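Side-chain contact in Glyoxalase/bleomycin resistance protein/dioxygenase (PDB 4G6X), which may act as a dioxygenase, as members of the glyoxalase/bleomycin resistance/dioxygenase superfamily often do: residues A111-L116 against Q125-M130. Numbering follows the deposited sequence.
Sequences AEYERL and QEPTDM
In this vicinal oxygen chelate fold, Tyr113 of helix 109-118 meets Pro127 and Glu126 on strand 123-129, an outer strand, within this chain, of the sheet the helix packs against. The main touch is a CH-pi contact: Pro127 CD sits over one face of the phenol, 3.7 Å from the Tyr113 ring centroid and 15° off the ring normal. Beside it, Pro127 CG reaches back to Tyr113 CB at 3.7 Å, and the two side chains lie roughly at right angles. A chi1 of 169°, CG opposite the backbone N, lays the tyrosine ring beside the strand and brings the hydroxyl up to Glu126. There the extended glutamate chain slants past the phenol end, Glu126 CG lying 3.5 Å from Tyr113 OH, with ring and carboxylate planes 53° apart. Next to the proline, Glu126 O accepts from Gln125 NE2 (3.2 Å) and Thr128 OG1 (2.8 Å), which arrive from opposite faces of the carbonyl plane. Phe123 adds an edge-to-face ring contact to Tyr113. Around the helix, Arg115 grips Glu112 side-on through NE and NH2 in a salt bridge, its NH2 also bonding to Lys47 O. This surface contact joins the helix to an outer strand of the sheet, a helix-on-sheet packing of the vicinal oxygen chelate fold.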
loop_
_atom_site.group_PDB
_atom_site.type_symbol
_atom_site.label_atom_id
_atom_site.label_comp_id
_atom_site.label_asym_id
_atom_site.label_seq_id
_atom_site.Cartn_x
_atom_site.Cartn_y
_atom_site.Cartn_z
ATOM N N ALA A 111 2.328 -1.553 -24.504
ATOM C CA ALA A 111 2.706 -2.946 -24.626
ATOM C C ALA A 111 1.986 -3.765 -23.587
ATOM O O ALA A 111 1.447 -4.834 -23.863
ATOM C CB ALA A 111 4.204 -3.077 -24.417
ATOM N N GLU A 112 1.995 -3.273 -22.349
ATOM C CA GLU A 112 1.381 -4.034 -21.279
ATOM C C GLU A 112 -0.166 -4.107 -21.400
ATOM O O GLU A 112 -0.764 -5.176 -21.196
ATOM C CB GLU A 112 1.855 -3.484 -19.936
ATOM C CG GLU A 112 1.503 -4.365 -18.740
ATOM C CD GLU A 112 2.251 -5.693 -18.659
ATOM O OE1 GLU A 112 3.136 -5.994 -19.510
ATOM O OE2 GLU A 112 1.947 -6.463 -17.716
ATOM N N TYR A 113 -0.795 -2.989 -21.768
ATOM C CA TYR A 113 -2.221 -2.987 -22.121
ATOM C C TYR A 113 -2.537 -4.052 -23.154
ATOM O O TYR A 113 -3.515 -4.802 -23.024
ATOM C CB TYR A 113 -2.654 -1.591 -22.573
ATOM C CG TYR A 113 -4.012 -1.552 -23.207
ATOM C CD1 TYR A 113 -5.181 -1.703 -22.454
ATOM C CD2 TYR A 113 -4.139 -1.379 -24.585
ATOM C CE1 TYR A 113 -6.433 -1.651 -23.060
ATOM C CE2 TYR A 113 -5.375 -1.338 -25.182
ATOM C CZ TYR A 113 -6.517 -1.478 -24.409
ATOM O OH TYR A 113 -7.743 -1.460 -24.986
ATOM N N GLU A 114 -1.680 -4.150 -24.171
ATOM C CA GLU A 114 -1.923 -5.086 -25.266
ATOM C C GLU A 114 -1.731 -6.512 -24.762
ATOM O O GLU A 114 -2.525 -7.385 -25.062
ATOM C CB GLU A 114 -1.006 -4.795 -26.485
ATOM C CG GLU A 114 -1.772 -4.737 -27.804
ATOM C CD GLU A 114 -2.918 -3.714 -27.777
ATOM O OE1 GLU A 114 -2.628 -2.496 -27.773
ATOM O OE2 GLU A 114 -4.111 -4.123 -27.745
ATOM N N ARG A 115 -0.699 -6.730 -23.958
ATOM C CA ARG A 115 -0.423 -8.076 -23.445
ATOM C C ARG A 115 -1.558 -8.555 -22.544
ATOM O O ARG A 115 -2.044 -9.681 -22.650
ATOM C CB ARG A 115 0.883 -8.086 -22.655
ATOM C CG ARG A 115 1.395 -9.459 -22.232
ATOM C CD ARG A 115 2.675 -9.343 -21.401
ATOM N NE ARG A 115 2.464 -8.888 -20.029
ATOM C CZ ARG A 115 1.988 -9.662 -19.051
ATOM N NH1 ARG A 115 1.672 -10.942 -19.270
ATOM N NH2 ARG A 115 1.817 -9.155 -17.844
ATOM N N LEU A 116 -1.928 -7.691 -21.619
ATOM C CA LEU A 116 -2.927 -8.063 -20.632
ATOM C C LEU A 116 -4.280 -8.231 -21.314
ATOM O O LEU A 116 -5.027 -9.154 -20.986
ATOM C CB LEU A 116 -2.972 -7.026 -19.546
ATOM C CG LEU A 116 -1.719 -7.005 -18.688
ATOM C CD1 LEU A 116 -1.815 -5.770 -17.825
ATOM C CD2 LEU A 116 -1.598 -8.269 -17.862
ATOM N N GLN A 125 -10.316 1.740 -18.114
ATOM C CA GLN A 125 -9.701 2.889 -18.769
ATOM C C GLN A 125 -8.504 2.434 -19.563
ATOM O O GLN A 125 -7.563 1.886 -19.005
ATOM C CB GLN A 125 -9.264 3.939 -17.744
ATOM C CG GLN A 125 -8.793 5.262 -18.354
ATOM C CD GLN A 125 -7.736 5.924 -17.494
ATOM O OE1 GLN A 125 -8.034 6.427 -16.410
ATOM N NE2 GLN A 125 -6.483 5.858 -17.936
ATOM N N GLU A 126 -8.561 2.702 -20.873
ATOM C CA GLU A 126 -7.444 2.469 -21.793
ATOM C C GLU A 126 -6.308 3.442 -21.496
ATOM O O GLU A 126 -6.544 4.464 -20.829
ATOM C CB GLU A 126 -7.907 2.640 -23.254
ATOM C CG GLU A 126 -8.906 1.582 -23.702
ATOM C CD GLU A 126 -9.329 1.752 -25.170
ATOM O OE1 GLU A 126 -8.890 2.725 -25.824
ATOM O OE2 GLU A 126 -10.102 0.907 -25.665
ATOM N N PRO A 127 -5.076 3.144 -21.990
ATOM C CA PRO A 127 -3.938 4.048 -21.757
ATOM C C PRO A 127 -4.256 5.466 -22.160
ATOM O O PRO A 127 -4.604 5.715 -23.310
ATOM C CB PRO A 127 -2.841 3.478 -22.654
ATOM C CG PRO A 127 -3.138 2.029 -22.689
ATOM C CD PRO A 127 -4.649 1.962 -22.762
ATOM N N THR A 128 -4.116 6.387 -21.226
ATOM C CA THR A 128 -4.520 7.760 -21.454
ATOM C C THR A 128 -3.455 8.691 -20.936
ATOM O O THR A 128 -2.974 8.555 -19.791
ATOM C CB THR A 128 -5.842 8.055 -20.737
ATOM O OG1 THR A 128 -6.840 7.186 -21.248
ATOM C CG2 THR A 128 -6.296 9.494 -20.963
ATOM N N ASP A 129 -3.105 9.664 -21.771
ATOM C CA ASP A 129 -2.057 10.609 -21.442
ATOM C C ASP A 129 -2.604 11.582 -20.379
ATOM O O ASP A 129 -3.603 12.255 -20.613
ATOM C CB ASP A 129 -1.619 11.326 -22.721
ATOM C CG ASP A 129 -0.176 11.727 -22.701
ATOM O OD1 ASP A 129 0.406 11.824 -23.809
ATOM O OD2 ASP A 129 0.360 11.969 -21.597
HETATM N N MSE A 130 -1.980 11.622 -19.199
HETATM C CA MSE A 130 -2.445 12.501 -18.108
HETATM C C MSE A 130 -1.451 13.623 -17.848
HETATM O O MSE A 130 -1.515 14.271 -16.808
HETATM C CB MSE A 130 -2.702 11.718 -16.807
HETATM C CG MSE A 130 -3.585 10.465 -16.959
HETATM SE SE MSE A 130 -5.507 10.929 -17.066
HETATM C CE MSE A 130 -6.388 9.203 -16.773
#